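Long-range contact in catechol 1,2-dioxygenase (Acinetobacter sp., PDB 1DMH), which catalyses the iron(III)-dependent intradiol cleavage of catechol by molecular oxygen to cis,cis-muconate, the first step of catechol breakdown in the beta-ketoadipate pathway: residues 224-229 / 238-243. Sequence-based numbering, arbitrary orientation.
With FE (Fe (III) ion), chain C; MCT (4-methylcatechol), chain D.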
loop_
_atom_site.group_PDB
_atom_site.type_symbol
_atom_site.label_atom_id
_atom_site.label_comp_id
_atom_site.label_asym_id
_atom_site.label_seq_id
_atom_site.Cartn_x
_atom_site.Cartn_y
_atom_site.Cartn_z
ATOM N N HIS A 224 -14.360 19.754 -13.575
ATOM C CA HIS A 224 -13.257 19.903 -14.524
ATOM C C HIS A 224 -13.388 18.928 -15.705
ATOM O O HIS A 224 -14.134 17.940 -15.649
ATOM C CB HIS A 224 -11.928 19.618 -13.829
ATOM C CG HIS A 224 -11.859 18.239 -13.261
ATOM N ND1 HIS A 224 -12.507 17.884 -12.095
ATOM C CD2 HIS A 224 -11.332 17.099 -13.762
ATOM C CE1 HIS A 224 -12.380 16.584 -11.901
ATOM N NE2 HIS A 224 -11.671 16.083 -12.898
ATOM N N ILE A 225 -12.643 19.231 -16.765
ATOM C CA ILE A 225 -12.636 18.426 -17.989
ATOM C C ILE A 225 -11.177 18.107 -18.326
ATOM O O ILE A 225 -10.342 19.004 -18.367
ATOM C CB ILE A 225 -13.285 19.213 -19.144
ATOM C CG1 ILE A 225 -14.748 19.518 -18.781
ATOM C CG2 ILE A 225 -13.178 18.418 -20.455
ATOM C CD1 ILE A 225 -15.432 20.503 -19.718
ATOM N N HIS A 226 -10.880 16.831 -18.552
ATOM C CA HIS A 226 -9.518 16.380 -18.864
ATOM C C HIS A 226 -9.201 16.452 -20.359
ATOM O O HIS A 226 -10.078 16.252 -21.189
ATOM C CB HIS A 226 -9.348 14.917 -18.446
ATOM C CG HIS A 226 -9.412 14.694 -16.972
ATOM N ND1 HIS A 226 -8.297 14.782 -16.156
ATOM C CD2 HIS A 226 -10.455 14.397 -16.161
ATOM C CE1 HIS A 226 -8.657 14.545 -14.905
ATOM N NE2 HIS A 226 -9.957 14.309 -14.882
ATOM N N TYR A 227 -7.933 16.704 -20.675
ATOM C CA TYR A 227 -7.447 16.738 -22.044
ATOM C C TYR A 227 -6.102 16.019 -22.207
ATOM O O TYR A 227 -5.230 16.095 -21.332
ATOM C CB TYR A 227 -7.146 18.166 -22.518
ATOM C CG TYR A 227 -8.300 19.066 -22.852
ATOM C CD1 TYR A 227 -9.017 19.723 -21.850
ATOM C CD2 TYR A 227 -8.642 19.297 -24.184
ATOM C CE1 TYR A 227 -10.056 20.606 -22.170
ATOM C CE2 TYR A 227 -9.671 20.169 -24.527
ATOM C CZ TYR A 227 -10.373 20.824 -23.522
ATOM O OH TYR A 227 -11.369 21.704 -23.869
ATOM N N PHE A 228 -5.961 15.343 -23.348
ATOM C CA PHE A 228 -4.706 14.758 -23.823
ATOM C C PHE A 228 -4.711 15.397 -25.225
ATOM O O PHE A 228 -5.736 15.390 -25.911
ATOM C CB PHE A 228 -4.761 13.250 -24.037
ATOM C CG PHE A 228 -4.241 12.438 -22.896
ATOM C CD1 PHE A 228 -3.324 12.958 -21.987
ATOM C CD2 PHE A 228 -4.654 11.136 -22.748
ATOM C CE1 PHE A 228 -2.836 12.163 -20.930
ATOM C CE2 PHE A 228 -4.178 10.334 -21.702
ATOM C CZ PHE A 228 -3.267 10.850 -20.792
ATOM N N VAL A 229 -3.606 16.005 -25.627
ATOM C CA VAL A 229 -3.521 16.526 -26.978
ATOM C C VAL A 229 -2.169 16.039 -27.501
ATOM O O VAL A 229 -1.126 16.243 -26.864
ATOM C CB VAL A 229 -3.561 18.077 -27.047
ATOM C CG1 VAL A 229 -3.559 18.539 -28.527
ATOM C CG2 VAL A 229 -4.813 18.603 -26.346
ATOM N N THR A 238 -0.767 17.055 -21.333
ATOM C CA THR A 238 -1.750 16.530 -20.397
ATOM C C THR A 238 -2.199 17.744 -19.596
ATOM O O THR A 238 -1.366 18.441 -19.016
ATOM C CB THR A 238 -1.150 15.496 -19.409
ATOM O OG1 THR A 238 -0.721 14.347 -20.144
ATOM C CG2 THR A 238 -2.192 15.074 -18.332
ATOM N N THR A 239 -3.499 18.028 -19.566
ATOM C CA THR A 239 -3.941 19.179 -18.811
ATOM C C THR A 239 -5.437 19.044 -18.522
ATOM O O THR A 239 -6.033 17.995 -18.757
ATOM C CB THR A 239 -3.625 20.516 -19.597
ATOM O OG1 THR A 239 -3.826 21.635 -18.729
ATOM C CG2 THR A 239 -4.539 20.684 -20.806
ATOM N N GLN A 240 -6.042 20.083 -17.969
ATOM C CA GLN A 240 -7.477 20.012 -17.719
ATOM C C GLN A 240 -7.967 21.437 -17.570
ATOM O O GLN A 240 -7.153 22.359 -17.429
ATOM C CB GLN A 240 -7.772 19.258 -16.428
ATOM C CG GLN A 240 -7.687 20.158 -15.233
ATOM C CD GLN A 240 -8.003 19.488 -13.902
ATOM O OE1 GLN A 240 -8.249 20.194 -12.900
ATOM N NE2 GLN A 240 -7.979 18.153 -13.861
ATOM N N ILE A 241 -9.277 21.632 -17.651
ATOM C CA ILE A 241 -9.818 22.967 -17.416
ATOM C C ILE A 241 -10.813 22.872 -16.280
ATOM O O ILE A 241 -11.454 21.843 -16.091
ATOM C CB ILE A 241 -10.477 23.607 -18.666
ATOM C CG1 ILE A 241 -11.528 22.685 -19.281
ATOM C CG2 ILE A 241 -9.384 23.994 -19.640
ATOM C CD1 ILE A 241 -12.211 23.258 -20.534
ATOM N N ASN A 242 -10.873 23.947 -15.507
ATOM C CA ASN A 242 -11.746 24.080 -14.351
ATOM C C ASN A 242 -12.905 24.978 -14.708
ATOM O O ASN A 242 -12.711 26.025 -15.329
ATOM C CB ASN A 242 -10.986 24.740 -13.205
ATOM C CG ASN A 242 -10.053 23.817 -12.554
ATOM O OD1 ASN A 242 -10.482 22.960 -11.792
ATOM N ND2 ASN A 242 -8.758 23.933 -12.864
ATOM N N VAL A 243 -14.105 24.583 -14.309
ATOM C CA VAL A 243 -15.269 25.415 -14.593
ATOM C C VAL A 243 -15.232 26.582 -13.590
ATOM O O VAL A 243 -15.238 26.379 -12.365
ATOM C CB VAL A 243 -16.583 24.591 -14.458
ATOM C CG1 VAL A 243 -17.787 25.489 -14.664
ATOM C CG2 VAL A 243 -16.576 23.444 -15.480
HETATM FE FE FE C . -11.207 14.123 -13.214
HETATM C C1 MCT D . -8.647 12.548 -9.139
HETATM C C2 MCT D . -8.412 13.114 -10.403
HETATM C C3 MCT D . -9.514 13.308 -11.263
HETATM O O3 MCT D . -9.302 13.862 -12.499
HETATM C C4 MCT D . -10.801 12.957 -10.893
HETATM O O4 MCT D . -11.837 13.172 -11.767
HETATM C C5 MCT D . -11.054 12.403 -9.666
HETATM C C6 MCT D . -9.911 12.189 -8.741
HETATM C C MCT D . -7.460 12.323 -8.183
HETATM O O HOH W 1 -5.858 15.548 -17.148
HETATM O O HOH W 2 -9.847 12.180 -12.205
#
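The amide of Q240 sits against both iron-binding histidines. Its NE2 lies 3.5 Å from CD2 of H224, with the amide plane 20° from that ring. The same NE2 is 3.8 Å from CE1 of H226, but here the planes are nearly perpendicular (83°). H224 NE2 and H226 NE2 bind the ferric ion, which 4-methylcatechol chelates through O3 and O4; Y164 is a further protein ligand. H224 CG lies between the backbone N and the carbonyl carbon (chi1 60°), which points the ring toward the iron. Its ND1 is hydrogen-bonded to P222 O. H226 ND1 donates to a water (2.7 Å) that donates to T239 O, which helps fix the ring's rotation.

I225 N hydrogen-bonds to I241 O and I241 N to I225 O, both at 2.9 Å; Y227 and T239 exchange two more backbone bonds. On the largely apolar face away from the iron, I241 CD1 meets the edge of the Y227 ring at CE1 (3.8 Å). Y227 OH is hydrogen-bonded to Y190 OH. Strands 133-141 and 283-291 cover this face, and I155 of the neighbouring strand 152-157 touches I225 and Y227. This antiparallel beta hairpin carries the H-x-H pair of the ferric site of intradiol dioxygenases.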